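Local coordinates for protein (adenylosuccinate lyase) (Thermotoga maritima, PDB 1C3C) that probably catalyses two fumarate-releasing steps of de novo purine biosynthesis, including the cleavage of adenylosuccinate to AMP and fumarate, at residues 121-126 with 328-333; 50-55 with 77-82; 354-359 with 409-414. All blocks are in the same frame, centred on the assembly; numbering follows the deposited sequence.

How the contacts relate
Contact 1 is the core contact. It joins two long helices, 93-129 and 303-332, largely through valines, with a leucine packed beside them and an arginine at the exposed edge. Contacts 2 and 3 are only partly buried, and in each a helix meets a loop. Their centres lie about 79 Å apart, on opposite sides of the chain's centre, with contact 1 between them in sequence. No helix is shared, although helix 68-80 of contact 2 is followed by helix 93-129 of contact 1. The chemistry changes with place. Contact 1 has no hydrogen bond across it. Contact 2 uses a methionine sulfur and one water, and contact 3 adds two waters around an arginine.

Contact 1: 121-126 with 328-333; sequences DVLWEV and NVVRNM
Val126 N donates to Val122 O at 2.9 Å. This backbone bond spans one turn of helix 93-129 and sets both valines on the side that faces 328-333. No hydrogen bond crosses between the segments; the meeting is by side-chain methyls. Val122 spreads its two branches over Arg331. CG1 is anti to the backbone N (chi1 165°) and lies against the Arg331 backbone, while also meeting Val330 CG1 at 4.0 Å. CG2 sits over one face of the Arg331 guanidinium, 3.4 Å above its plane and offset toward the rim. The arginine chain bends at chi3 (-58°), which turns the flat group across the valine. Arg331 is the exposed member of an otherwise buried contact. Glu125 lies nearby, but its carboxylate does not touch Arg331; its OE1 pairs with Arg129 on its own helix.

The two helices run nearly parallel here, 24° between their directions, with short-segment axes 9.4 Å apart. They belong to the long-helix bundle that characterises the fumarase/aspartase superfamily. Val330 is the residue of the second helix that meets three side chains of the first. Its CG1 meets Leu123 CD2 at 4.0 Å, the two side chains crossing at about a right angle. The same CG1 touches Val126 CG2. That Val126 methyl also rests on the carbonyl of the second helix, 3.7 Å from Val330 O. The other Val126 branch, CG1, reaches the Met333 methyl CE at 4.1 Å. Met333 is the first residue to leave the helix, and its extended side chain runs back to Val126. Behind these residues, helix 149-173 covers Leu123 through Val153, Trp156 and Met160. Helix 216-242 backs Met333 through Ile239.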
ATOM      1  N   ASP A 121     -28.334 -10.911  -8.584  1.00 12.16           N
ATOM      2  CA  ASP A 121     -29.711 -11.416  -8.599  1.00 13.67           C
ATOM      3  C   ASP A 121     -30.289 -11.422  -7.175  1.00 12.94           C
ATOM      4  O   ASP A 121     -31.442 -11.043  -6.953  1.00 13.54           O
ATOM      5  CB  ASP A 121     -29.781 -12.818  -9.200  1.00 16.34           C
ATOM      6  CG  ASP A 121     -29.505 -12.875 -10.696  1.00 19.88           C
ATOM      7  OD1 ASP A 121     -29.611 -11.867 -11.428  1.00 20.24           O
ATOM      8  OD2 ASP A 121     -29.136 -13.987 -11.150  1.00 21.77           O
ATOM      9  N   VAL A 122     -29.493 -11.874  -6.218  1.00 11.34           N
ATOM     10  CA  VAL A 122     -29.912 -11.899  -4.813  1.00 11.94           C
ATOM     11  C   VAL A 122     -30.170 -10.495  -4.292  1.00 11.29           C
ATOM     12  O   VAL A 122     -31.169 -10.241  -3.593  1.00 12.34           O
ATOM     13  CB  VAL A 122     -28.868 -12.629  -3.962  1.00 12.41           C
ATOM     14  CG1 VAL A 122     -29.064 -12.363  -2.472  1.00 13.55           C
ATOM     15  CG2 VAL A 122     -28.948 -14.148  -4.238  1.00 13.52           C
ATOM     16  N   LEU A 123     -29.260  -9.570  -4.604  1.00 10.91           N
ATOM     17  CA  LEU A 123     -29.451  -8.180  -4.176  1.00 10.70           C
ATOM     18  C   LEU A 123     -30.711  -7.558  -4.778  1.00 11.12           C
ATOM     19  O   LEU A 123     -31.408  -6.853  -4.026  1.00 10.94           O
ATOM     20  CB  LEU A 123     -28.214  -7.361  -4.554  1.00  9.48           C
ATOM     21  CG  LEU A 123     -26.955  -7.705  -3.720  1.00  8.50           C
ATOM     22  CD1 LEU A 123     -25.685  -7.206  -4.407  1.00  9.26           C
ATOM     23  CD2 LEU A 123     -27.020  -7.026  -2.357  1.00  9.92           C
ATOM     24  N   TRP A 124     -30.989  -7.836  -6.065  1.00 11.39           N
ATOM     25  CA  TRP A 124     -32.222  -7.290  -6.643  1.00 11.65           C
ATOM     26  C   TRP A 124     -33.447  -7.854  -5.927  1.00 11.88           C
ATOM     27  O   TRP A 124     -34.405  -7.092  -5.636  1.00 11.88           O
ATOM     28  CB  TRP A 124     -32.282  -7.675  -8.113  1.00 12.37           C
ATOM     29  CG  TRP A 124     -33.494  -7.176  -8.858  1.00 14.03           C
ATOM     30  CD1 TRP A 124     -34.504  -7.957  -9.359  1.00 15.61           C
ATOM     31  CD2 TRP A 124     -33.835  -5.829  -9.181  1.00 14.46           C
ATOM     32  NE1 TRP A 124     -35.454  -7.163  -9.987  1.00 15.38           N
ATOM     33  CE2 TRP A 124     -35.048  -5.844  -9.887  1.00 15.06           C
ATOM     34  CE3 TRP A 124     -33.221  -4.595  -8.919  1.00 14.39           C
ATOM     35  CZ2 TRP A 124     -35.664  -4.674 -10.334  1.00 14.91           C
ATOM     36  CZ3 TRP A 124     -33.819  -3.432  -9.365  1.00 14.77           C
ATOM     37  CH2 TRP A 124     -35.057  -3.462 -10.059  1.00 14.53           C
ATOM     38  N   GLU A 125     -33.459  -9.170  -5.679  1.00 12.88           N
ATOM     39  CA  GLU A 125     -34.582  -9.803  -4.959  1.00 15.26           C
ATOM     40  C   GLU A 125     -34.784  -9.155  -3.587  1.00 13.42           C
ATOM     41  O   GLU A 125     -35.913  -8.857  -3.208  1.00 13.23           O
ATOM     42  CB  GLU A 125     -34.340 -11.312  -4.796  1.00 20.89           C
ATOM     43  CG  GLU A 125     -35.480 -12.146  -4.259  1.00 28.84           C
ATOM     44  CD  GLU A 125     -35.122 -13.598  -3.963  1.00 35.50           C
ATOM     45  OE1 GLU A 125     -35.952 -14.357  -3.382  1.00 38.42           O
ATOM     46  OE2 GLU A 125     -33.978 -14.033  -4.278  1.00 38.27           O
ATOM     47  N   VAL A 126     -33.702  -8.960  -2.826  1.00 11.37           N
ATOM     48  CA  VAL A 126     -33.832  -8.441  -1.466  1.00 10.35           C
ATOM     49  C   VAL A 126     -34.201  -6.976  -1.528  1.00 10.42           C
ATOM     50  O   VAL A 126     -35.084  -6.536  -0.777  1.00 11.44           O
ATOM     51  CB  VAL A 126     -32.531  -8.679  -0.663  1.00 10.20           C
ATOM     52  CG1 VAL A 126     -32.503  -7.897   0.671  1.00 11.97           C
ATOM     53  CG2 VAL A 126     -32.351 -10.178  -0.394  1.00 11.62           C
ATOM     54  N   ASN A 328     -24.630 -15.506   0.354  1.00 12.28           N
ATOM     55  CA  ASN A 328     -25.419 -16.251   1.370  1.00 14.31           C
ATOM     56  C   ASN A 328     -25.807 -15.331   2.519  1.00 13.24           C
ATOM     57  O   ASN A 328     -26.931 -15.444   3.021  1.00 13.36           O
ATOM     58  CB  ASN A 328     -24.618 -17.448   1.914  1.00 18.29           C
ATOM     59  CG  ASN A 328     -25.464 -18.180   2.957  1.00 23.04           C
ATOM     60  OD1 ASN A 328     -25.295 -18.164   4.188  1.00 26.49           O
ATOM     61  ND2 ASN A 328     -26.520 -18.797   2.435  1.00 25.57           N
ATOM     62  N   VAL A 329     -24.911 -14.440   2.968  1.00 12.28           N
ATOM     63  CA  VAL A 329     -25.322 -13.482   4.003  1.00 12.16           C
ATOM     64  C   VAL A 329     -26.573 -12.706   3.587  1.00 12.37           C
ATOM     65  O   VAL A 329     -27.566 -12.641   4.341  1.00 13.39           O
ATOM     66  CB  VAL A 329     -24.150 -12.520   4.314  1.00 12.22           C
ATOM     67  CG1 VAL A 329     -24.572 -11.354   5.227  1.00 12.71           C
ATOM     68  CG2 VAL A 329     -23.066 -13.361   4.999  1.00 11.02           C
ATOM     69  N   VAL A 330     -26.578 -12.104   2.397  1.00 11.53           N
ATOM     70  CA  VAL A 330     -27.671 -11.193   2.028  1.00 12.30           C
ATOM     71  C   VAL A 330     -28.927 -12.031   1.732  1.00 12.84           C
ATOM     72  O   VAL A 330     -30.038 -11.651   2.111  1.00 13.72           O
ATOM     73  CB  VAL A 330     -27.295 -10.368   0.784  1.00 12.73           C
ATOM     74  CG1 VAL A 330     -28.507  -9.546   0.300  1.00 14.01           C
ATOM     75  CG2 VAL A 330     -26.154  -9.420   1.136  1.00 13.12           C
ATOM     76  N   ARG A 331     -28.738 -13.191   1.115  1.00 12.65           N
ATOM     77  CA  ARG A 331     -29.859 -14.087   0.852  1.00 14.35           C
ATOM     78  C   ARG A 331     -30.600 -14.486   2.131  1.00 14.49           C
ATOM     79  O   ARG A 331     -31.851 -14.541   2.113  1.00 15.22           O
ATOM     80  CB  ARG A 331     -29.391 -15.373   0.137  1.00 16.10           C
ATOM     81  CG  ARG A 331     -30.628 -16.147  -0.405  1.00 19.19           C
ATOM     82  CD  ARG A 331     -30.165 -17.519  -0.826  1.00 23.08           C
ATOM     83  NE  ARG A 331     -29.109 -17.628  -1.829  1.00 25.48           N
ATOM     84  CZ  ARG A 331     -29.262 -17.545  -3.142  1.00 27.42           C
ATOM     85  NH1 ARG A 331     -30.468 -17.297  -3.664  1.00 29.53           N
ATOM     86  NH2 ARG A 331     -28.258 -17.701  -4.003  1.00 28.24           N
ATOM     87  N   ASN A 332     -29.872 -14.831   3.186  1.00 14.46           N
ATOM     88  CA  ASN A 332     -30.482 -15.476   4.358  1.00 15.27           C
ATOM     89  C   ASN A 332     -30.469 -14.608   5.600  1.00 14.71           C
ATOM     90  O   ASN A 332     -30.957 -15.049   6.665  1.00 14.45           O
ATOM     91  CB  ASN A 332     -29.730 -16.799   4.640  1.00 16.90           C
ATOM     92  CG  ASN A 332     -30.014 -17.788   3.501  1.00 19.36           C
ATOM     93  OD1 ASN A 332     -31.170 -17.993   3.130  1.00 20.05           O
ATOM     94  ND2 ASN A 332     -28.968 -18.347   2.911  1.00 20.25           N
ATOM     95  N   MET A 333     -29.989 -13.376   5.505  1.00 13.38           N
ATOM     96  CA  MET A 333     -29.998 -12.531   6.707  1.00 14.11           C
ATOM     97  C   MET A 333     -31.455 -12.289   7.148  1.00 14.61           C
ATOM     98  O   MET A 333     -32.392 -12.170   6.339  1.00 14.94           O
ATOM     99  CB  MET A 333     -29.284 -11.196   6.484  1.00 13.99           C
ATOM    100  CG  MET A 333     -29.873 -10.250   5.473  1.00 11.94           C
ATOM    101  SD  MET A 333     -28.850  -8.714   5.140  1.00  7.98           S
ATOM    102  CE  MET A 333     -29.955  -8.023   3.888  1.00 15.09           C
TER

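Contact 2: 50-55 with 77-82; sequences NAKIDV and GSMIGE
This is a helix end against an interhelical loop, in the amino-terminal part of the chain and far from its centre. The C-terminal part of helix 68-80 meets the link between helices 43-50 and 55-65. Met79 carries most of it. Its side chain is extended beyond CG and lies along the backbone of the loop. Lys52 N donates a weak hydrogen bond to Met79 SD at 3.4 Å, fairly straight at 162°. The methyl CE touches the same residue, 3.4 Å from Lys52 O. Asn50 packs with CB against Met79 O at 3.4 Å and against Ile80 CG2 at 3.9 Å. Its amide works through water 1: Asn50 ND2 donates to the water at 3.1 Å, and the water donates to Ile80 O at 2.8 Å. Beyond Lys52, Asp54 OD1 N-caps helix 55-65 at Leu57 N. Leu57 and Phe58 of that helix also touch Met79, while Leu23 of helix 15-35 lies against Ala51. With a sulfur acceptor and a bridging water as its polar links, the contact probably owes most of its hold to the close fit of Met79.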
ATOM      1  N   ASN A  50      -0.256 -39.398 -26.004  1.00 19.77           N
ATOM      2  CA  ASN A  50       0.867 -39.900 -25.233  1.00 21.19           C
ATOM      3  C   ASN A  50       1.202 -39.003 -24.034  1.00 21.16           C
ATOM      4  O   ASN A  50       1.803 -39.399 -23.037  1.00 20.57           O
ATOM      5  CB  ASN A  50       2.109 -39.959 -26.146  1.00 22.17           C
ATOM      6  CG  ASN A  50       2.091 -41.138 -27.120  1.00 24.71           C
ATOM      7  OD1 ASN A  50       1.810 -42.215 -26.618  1.00 24.24           O
ATOM      8  ND2 ASN A  50       2.494 -40.889 -28.378  1.00 26.45           N
ATOM      9  N   ALA A  51       0.836 -37.722 -24.136  1.00 21.04           N
ATOM     10  CA  ALA A  51       1.322 -36.765 -23.145  1.00 22.17           C
ATOM     11  C   ALA A  51       0.418 -36.827 -21.911  1.00 24.18           C
ATOM     12  O   ALA A  51      -0.750 -36.435 -21.948  1.00 24.69           O
ATOM     13  CB  ALA A  51       1.378 -35.348 -23.693  1.00 21.94           C
ATOM     14  N   LYS A  52       0.959 -37.375 -20.845  1.00 25.59           N
ATOM     15  CA  LYS A  52       0.211 -37.506 -19.600  1.00 27.53           C
ATOM     16  C   LYS A  52       0.792 -36.573 -18.539  1.00 26.12           C
ATOM     17  O   LYS A  52       2.005 -36.361 -18.492  1.00 25.56           O
ATOM     18  CB  LYS A  52       0.338 -38.926 -19.060  1.00 30.95           C
ATOM     19  CG  LYS A  52       0.137 -40.046 -20.071  1.00 33.64           C
ATOM     20  CD  LYS A  52      -1.278 -40.054 -20.625  1.00 35.07           C
ATOM     21  CE  LYS A  52      -1.524 -41.315 -21.450  1.00 36.78           C
ATOM     22  NZ  LYS A  52      -2.662 -41.074 -22.395  1.00 38.00           N
ATOM     23  N   ILE A  53      -0.080 -36.037 -17.687  1.00 24.94           N
ATOM     24  CA  ILE A  53       0.431 -35.205 -16.600  1.00 25.23           C
ATOM     25  C   ILE A  53       0.910 -36.098 -15.471  1.00 26.87           C
ATOM     26  O   ILE A  53       0.091 -36.820 -14.901  1.00 28.47           O
ATOM     27  CB  ILE A  53      -0.668 -34.220 -16.124  1.00 24.72           C
ATOM     28  CG1 ILE A  53      -1.092 -33.315 -17.302  1.00 24.04           C
ATOM     29  CG2 ILE A  53      -0.147 -33.392 -14.963  1.00 24.88           C
ATOM     30  CD1 ILE A  53       0.069 -32.595 -17.976  1.00 22.81           C
ATOM     31  N   ASP A  54       2.191 -36.083 -15.176  1.00 27.54           N
ATOM     32  CA  ASP A  54       2.782 -36.834 -14.072  1.00 29.36           C
ATOM     33  C   ASP A  54       3.558 -35.857 -13.187  1.00 28.11           C
ATOM     34  O   ASP A  54       4.723 -35.528 -13.425  1.00 26.78           O
ATOM     35  CB  ASP A  54       3.688 -37.925 -14.641  1.00 31.48           C
ATOM     36  CG  ASP A  54       4.345 -38.815 -13.609  1.00 34.07           C
ATOM     37  OD1 ASP A  54       4.271 -38.527 -12.395  1.00 34.53           O
ATOM     38  OD2 ASP A  54       4.968 -39.820 -14.035  1.00 35.63           O
ATOM     39  N   VAL A  55       2.849 -35.303 -12.204  1.00 28.09           N
ATOM     40  CA  VAL A  55       3.404 -34.230 -11.385  1.00 29.35           C
ATOM     41  C   VAL A  55       4.696 -34.667 -10.709  1.00 30.44           C
ATOM     42  O   VAL A  55       5.678 -33.916 -10.671  1.00 30.72           O
ATOM     43  CB  VAL A  55       2.411 -33.711 -10.324  1.00 29.41           C
ATOM     44  CG1 VAL A  55       3.087 -32.647  -9.479  1.00 28.98           C
ATOM     45  CG2 VAL A  55       1.149 -33.148 -10.981  1.00 29.23           C
ATOM     46  N   GLY A  77       8.674 -34.999 -23.197  1.00 20.75           N
ATOM     47  CA  GLY A  77       9.540 -35.537 -24.256  1.00 22.93           C
ATOM     48  C   GLY A  77       9.787 -37.021 -24.067  1.00 24.30           C
ATOM     49  O   GLY A  77       9.776 -37.754 -25.064  1.00 25.79           O
ATOM     50  N   SER A  78       9.902 -37.517 -22.868  1.00 24.95           N
ATOM     51  CA  SER A  78      10.157 -38.897 -22.533  1.00 26.17           C
ATOM     52  C   SER A  78       8.954 -39.791 -22.807  1.00 25.61           C
ATOM     53  O   SER A  78       9.067 -41.026 -22.762  1.00 27.18           O
ATOM     54  CB  SER A  78      10.601 -39.037 -21.068  1.00 27.04           C
ATOM     55  OG  SER A  78       9.495 -38.990 -20.175  1.00 27.83           O
ATOM     56  N   MET A  79       7.782 -39.228 -23.058  1.00 22.84           N
ATOM     57  CA  MET A  79       6.575 -39.966 -23.347  1.00 21.46           C
ATOM     58  C   MET A  79       6.176 -39.957 -24.823  1.00 20.66           C
ATOM     59  O   MET A  79       5.278 -40.707 -25.221  1.00 19.75           O
ATOM     60  CB  MET A  79       5.402 -39.337 -22.567  1.00 21.05           C
ATOM     61  CG  MET A  79       5.554 -39.288 -21.049  1.00 18.49           C
ATOM     62  SD  MET A  79       4.128 -38.342 -20.259  1.00 12.57           S
ATOM     63  CE  MET A  79       5.032 -37.819 -18.810  1.00 18.67           C
ATOM     64  N   ILE A  80       6.761 -39.045 -25.622  1.00 19.81           N
ATOM     65  CA  ILE A  80       6.207 -38.836 -26.962  1.00 19.66           C
ATOM     66  C   ILE A  80       7.142 -39.274 -28.078  1.00 20.63           C
ATOM     67  O   ILE A  80       6.779 -39.036 -29.244  1.00 19.83           O
ATOM     68  CB  ILE A  80       5.766 -37.355 -27.182  1.00 19.23           C
ATOM     69  CG1 ILE A  80       6.955 -36.382 -27.034  1.00 18.73           C
ATOM     70  CG2 ILE A  80       4.669 -37.011 -26.160  1.00 18.36           C
ATOM     71  CD1 ILE A  80       6.564 -34.949 -27.435  1.00 18.52           C
ATOM     72  N   GLY A  81       8.257 -39.910 -27.773  1.00 22.11           N
ATOM     73  CA  GLY A  81       9.067 -40.519 -28.849  1.00 24.07           C
ATOM     74  C   GLY A  81       9.638 -39.472 -29.810  1.00 24.92           C
ATOM     75  O   GLY A  81      10.034 -38.379 -29.390  1.00 24.14           O
ATOM     76  N   GLU A  82       9.647 -39.766 -31.106  1.00 25.57           N
ATOM     77  CA  GLU A  82      10.293 -38.887 -32.093  1.00 28.19           C
ATOM     78  C   GLU A  82       9.504 -37.602 -32.329  1.00 25.20           C
ATOM     79  O   GLU A  82      10.000 -36.634 -32.917  1.00 24.43           O
ATOM     80  CB  GLU A  82      10.437 -39.571 -33.457  1.00 33.28           C
ATOM     81  CG  GLU A  82      11.162 -40.899 -33.411  1.00 39.55           C
ATOM     82  CD  GLU A  82      12.666 -40.819 -33.385  1.00 44.09           C
ATOM     83  OE1 GLU A  82      13.250 -39.812 -32.928  1.00 45.84           O
ATOM     84  OE2 GLU A  82      13.319 -41.798 -33.847  1.00 46.55           O
TER
HETATM   85  O   HOH W   1       4.030 -38.695 -29.844  1.00 26.43           O

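Contact 3: 354-359 with 409-414; sequences QRVLLK and ELFDIS
Arg355 lays its guanidinium over Leu410. The methyl CD2 sits beneath the centre of one face, with Leu410 CD2 3.8 Å from Arg355 CZ. A bend at chi3 (68°) swings the flat group over the leucine. Two waters lie at its edge, in plane, and both accept from NH2. Water 2 is 2.9 Å from Arg355 NH2 and donates to Leu410 O at 2.8 Å and to Asp412 O at 2.6 Å. Water 3 is 3.1 Å from Arg355 NH2 and donates to Glu409 O at 2.9 Å. The arginine is thus tied through water to three carbonyls of the type I beta turn from Glu409 to Asp412. It also makes a cation-pi contact with Tyr415. A leucine in its place removes the NH2 donor and the cation, and would probably leave the two waters less firmly held on the turn carbonyls and Tyr415 without its cation-pi partner.

Val356 follows. Its CG2 meets Phe411 CE1 at 4.0 Å, approaching the ring obliquely, and also touches Leu410 CD1. One turn after Arg355, Lys359 offers its aliphatic base: Lys359 CB lies 3.8 Å from Leu410 CD1, the chains crossing at about a right angle. Leu410 CD2 meets the Arg355 guanidinium, while CD1 packs on Val356, Lys359 and the Arg355 carbonyl. The Lys359 amine makes weak, long ion pairs with Glu362 and Glu406.

The contact joins the 409-414 loop to helix 353-362 in the C-terminal region of the enzyme. Val356 also packs on Val374 of helix 367-382, and helix 388-393 touches both Val356 and Phe411 through Leu392.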
ATOM      1  N   GLN A 354     -36.317  19.567  10.433  1.00 23.54           N
ATOM      2  CA  GLN A 354     -36.164  20.493   9.302  1.00 26.53           C
ATOM      3  C   GLN A 354     -37.501  20.834   8.637  1.00 24.85           C
ATOM      4  O   GLN A 354     -37.672  21.971   8.188  1.00 25.05           O
ATOM      5  CB  GLN A 354     -35.175  19.964   8.279  1.00 31.02           C
ATOM      6  CG  GLN A 354     -34.779  20.903   7.166  1.00 36.78           C
ATOM      7  CD  GLN A 354     -34.108  22.193   7.577  1.00 40.91           C
ATOM      8  OE1 GLN A 354     -33.537  22.377   8.663  1.00 42.40           O
ATOM      9  NE2 GLN A 354     -34.149  23.188   6.678  1.00 43.30           N
ATOM     10  N   ARG A 355     -38.437  19.887   8.550  1.00 22.37           N
ATOM     11  CA  ARG A 355     -39.760  20.257   8.017  1.00 21.31           C
ATOM     12  C   ARG A 355     -40.446  21.282   8.918  1.00 21.70           C
ATOM     13  O   ARG A 355     -41.103  22.193   8.376  1.00 22.15           O
ATOM     14  CB  ARG A 355     -40.634  19.002   7.898  1.00 20.28           C
ATOM     15  CG  ARG A 355     -39.986  17.970   6.960  1.00 19.77           C
ATOM     16  CD  ARG A 355     -41.093  17.136   6.301  1.00 19.64           C
ATOM     17  NE  ARG A 355     -41.873  17.957   5.374  1.00 19.68           N
ATOM     18  CZ  ARG A 355     -43.102  17.730   4.975  1.00 20.64           C
ATOM     19  NH1 ARG A 355     -43.697  18.552   4.094  1.00 21.40           N
ATOM     20  NH2 ARG A 355     -43.757  16.672   5.417  1.00 20.21           N
ATOM     21  N   VAL A 356     -40.345  21.088  10.231  1.00 22.19           N
ATOM     22  CA  VAL A 356     -40.978  22.060  11.146  1.00 23.26           C
ATOM     23  C   VAL A 356     -40.333  23.425  10.950  1.00 25.54           C
ATOM     24  O   VAL A 356     -41.027  24.447  10.815  1.00 26.70           O
ATOM     25  CB  VAL A 356     -40.914  21.601  12.608  1.00 21.78           C
ATOM     26  CG1 VAL A 356     -41.494  22.655  13.562  1.00 21.62           C
ATOM     27  CG2 VAL A 356     -41.688  20.294  12.817  1.00 20.79           C
ATOM     28  N   LEU A 357     -39.009  23.513  10.937  1.00 27.07           N
ATOM     29  CA  LEU A 357     -38.306  24.766  10.749  1.00 29.65           C
ATOM     30  C   LEU A 357     -38.790  25.493   9.489  1.00 30.38           C
ATOM     31  O   LEU A 357     -39.115  26.685   9.505  1.00 30.93           O
ATOM     32  CB  LEU A 357     -36.790  24.556  10.648  1.00 31.29           C
ATOM     33  CG  LEU A 357     -35.925  25.769  11.027  1.00 33.88           C
ATOM     34  CD1 LEU A 357     -34.465  25.367  11.199  1.00 35.02           C
ATOM     35  CD2 LEU A 357     -35.953  26.840   9.958  1.00 35.34           C
ATOM     36  N   LEU A 358     -38.811  24.783   8.374  1.00 30.18           N
ATOM     37  CA  LEU A 358     -39.254  25.334   7.111  1.00 31.13           C
ATOM     38  C   LEU A 358     -40.702  25.792   7.127  1.00 30.55           C
ATOM     39  O   LEU A 358     -40.941  26.868   6.549  1.00 30.39           O
ATOM     40  CB  LEU A 358     -38.992  24.357   5.953  1.00 32.58           C
ATOM     41  CG  LEU A 358     -37.477  24.075   5.864  1.00 34.80           C
ATOM     42  CD1 LEU A 358     -37.149  23.080   4.777  1.00 35.89           C
ATOM     43  CD2 LEU A 358     -36.698  25.382   5.670  1.00 35.95           C
ATOM     44  N   LYS A 359     -41.586  25.053   7.773  1.00 30.01           N
ATOM     45  CA  LYS A 359     -42.984  25.482   7.836  1.00 31.64           C
ATOM     46  C   LYS A 359     -43.108  26.806   8.594  1.00 33.33           C
ATOM     47  O   LYS A 359     -43.848  27.705   8.182  1.00 33.37           O
ATOM     48  CB  LYS A 359     -43.836  24.413   8.497  1.00 32.24           C
ATOM     49  CG  LYS A 359     -45.321  24.709   8.647  1.00 33.69           C
ATOM     50  CD  LYS A 359     -45.987  25.086   7.347  1.00 35.72           C
ATOM     51  CE  LYS A 359     -46.434  23.928   6.487  1.00 37.75           C
ATOM     52  NZ  LYS A 359     -47.691  24.314   5.747  1.00 39.58           N
ATOM     53  N   GLU A 409     -49.037  16.645   9.736  1.00 28.82           N
ATOM     54  CA  GLU A 409     -48.648  16.053   8.451  1.00 29.85           C
ATOM     55  C   GLU A 409     -47.159  16.230   8.193  1.00 26.51           C
ATOM     56  O   GLU A 409     -46.621  15.492   7.367  1.00 25.93           O
ATOM     57  CB  GLU A 409     -49.543  16.686   7.394  1.00 34.71           C
ATOM     58  CG  GLU A 409     -49.125  18.116   7.100  1.00 40.38           C
ATOM     59  CD  GLU A 409     -50.105  18.900   6.286  1.00 44.39           C
ATOM     60  OE1 GLU A 409     -51.158  18.334   5.795  1.00 46.94           O
ATOM     61  OE2 GLU A 409     -49.926  20.029   5.812  1.00 44.94           O
ATOM     62  N   LEU A 410     -46.467  17.060   8.958  1.00 22.81           N
ATOM     63  CA  LEU A 410     -44.994  17.148   8.854  1.00 21.31           C
ATOM     64  C   LEU A 410     -44.307  15.918   9.409  1.00 19.98           C
ATOM     65  O   LEU A 410     -43.113  15.732   9.187  1.00 19.57           O
ATOM     66  CB  LEU A 410     -44.498  18.405   9.579  1.00 21.43           C
ATOM     67  CG  LEU A 410     -45.061  19.735   9.047  1.00 21.78           C
ATOM     68  CD1 LEU A 410     -44.498  20.913   9.835  1.00 22.27           C
ATOM     69  CD2 LEU A 410     -44.804  19.898   7.557  1.00 21.64           C
ATOM     70  N   PHE A 411     -45.010  15.091  10.176  1.00 19.22           N
ATOM     71  CA  PHE A 411     -44.455  13.893  10.795  1.00 20.48           C
ATOM     72  C   PHE A 411     -44.735  12.650   9.973  1.00 21.91           C
ATOM     73  O   PHE A 411     -44.590  11.490  10.388  1.00 23.20           O
ATOM     74  CB  PHE A 411     -45.014  13.828  12.247  1.00 19.41           C
ATOM     75  CG  PHE A 411     -44.377  14.909  13.087  1.00 19.35           C
ATOM     76  CD1 PHE A 411     -44.772  16.225  13.032  1.00 19.43           C
ATOM     77  CD2 PHE A 411     -43.311  14.602  13.931  1.00 19.27           C
ATOM     78  CE1 PHE A 411     -44.157  17.230  13.756  1.00 20.68           C
ATOM     79  CE2 PHE A 411     -42.701  15.584  14.675  1.00 19.66           C
ATOM     80  CZ  PHE A 411     -43.094  16.917  14.612  1.00 20.11           C
ATOM     81  N   ASP A 412     -45.169  12.821   8.722  1.00 22.67           N
ATOM     82  CA  ASP A 412     -45.484  11.740   7.809  1.00 24.58           C
ATOM     83  C   ASP A 412     -44.252  11.158   7.133  1.00 22.24           C
ATOM     84  O   ASP A 412     -43.521  11.879   6.433  1.00 22.08           O
ATOM     85  CB  ASP A 412     -46.325  12.420   6.720  1.00 30.27           C
ATOM     86  CG  ASP A 412     -47.502  11.635   6.256  1.00 35.42           C
ATOM     87  OD1 ASP A 412     -47.360  10.403   6.325  1.00 37.23           O
ATOM     88  OD2 ASP A 412     -48.493  12.290   5.834  1.00 38.13           O
ATOM     89  N   ILE A 413     -44.026   9.863   7.246  1.00 19.91           N
ATOM     90  CA  ILE A 413     -42.891   9.206   6.566  1.00 20.46           C
ATOM     91  C   ILE A 413     -43.053   9.192   5.068  1.00 18.48           C
ATOM     92  O   ILE A 413     -42.096   9.123   4.286  1.00 17.58           O
ATOM     93  CB  ILE A 413     -42.715   7.762   7.094  1.00 23.48           C
ATOM     94  CG1 ILE A 413     -42.146   8.009   8.509  1.00 26.62           C
ATOM     95  CG2 ILE A 413     -41.726   6.898   6.348  1.00 24.12           C
ATOM     96  CD1 ILE A 413     -41.913   6.784   9.373  1.00 28.57           C
ATOM     97  N   SER A 414     -44.296   9.271   4.589  1.00 17.63           N
ATOM     98  CA  SER A 414     -44.550   9.230   3.157  1.00 18.04           C
ATOM     99  C   SER A 414     -43.892  10.360   2.389  1.00 16.12           C
ATOM    100  O   SER A 414     -43.511  10.165   1.230  1.00 15.69           O
ATOM    101  CB  SER A 414     -46.079   9.163   2.931  1.00 20.75           C
ATOM    102  OG  SER A 414     -46.635  10.468   3.055  1.00 22.36           O
TER
HETATM  103  O   HOH W   2     -42.715  14.290   6.793  1.00 19.81           O
HETATM  104  O   HOH W   3     -46.282  15.037   4.525  1.00 33.82           O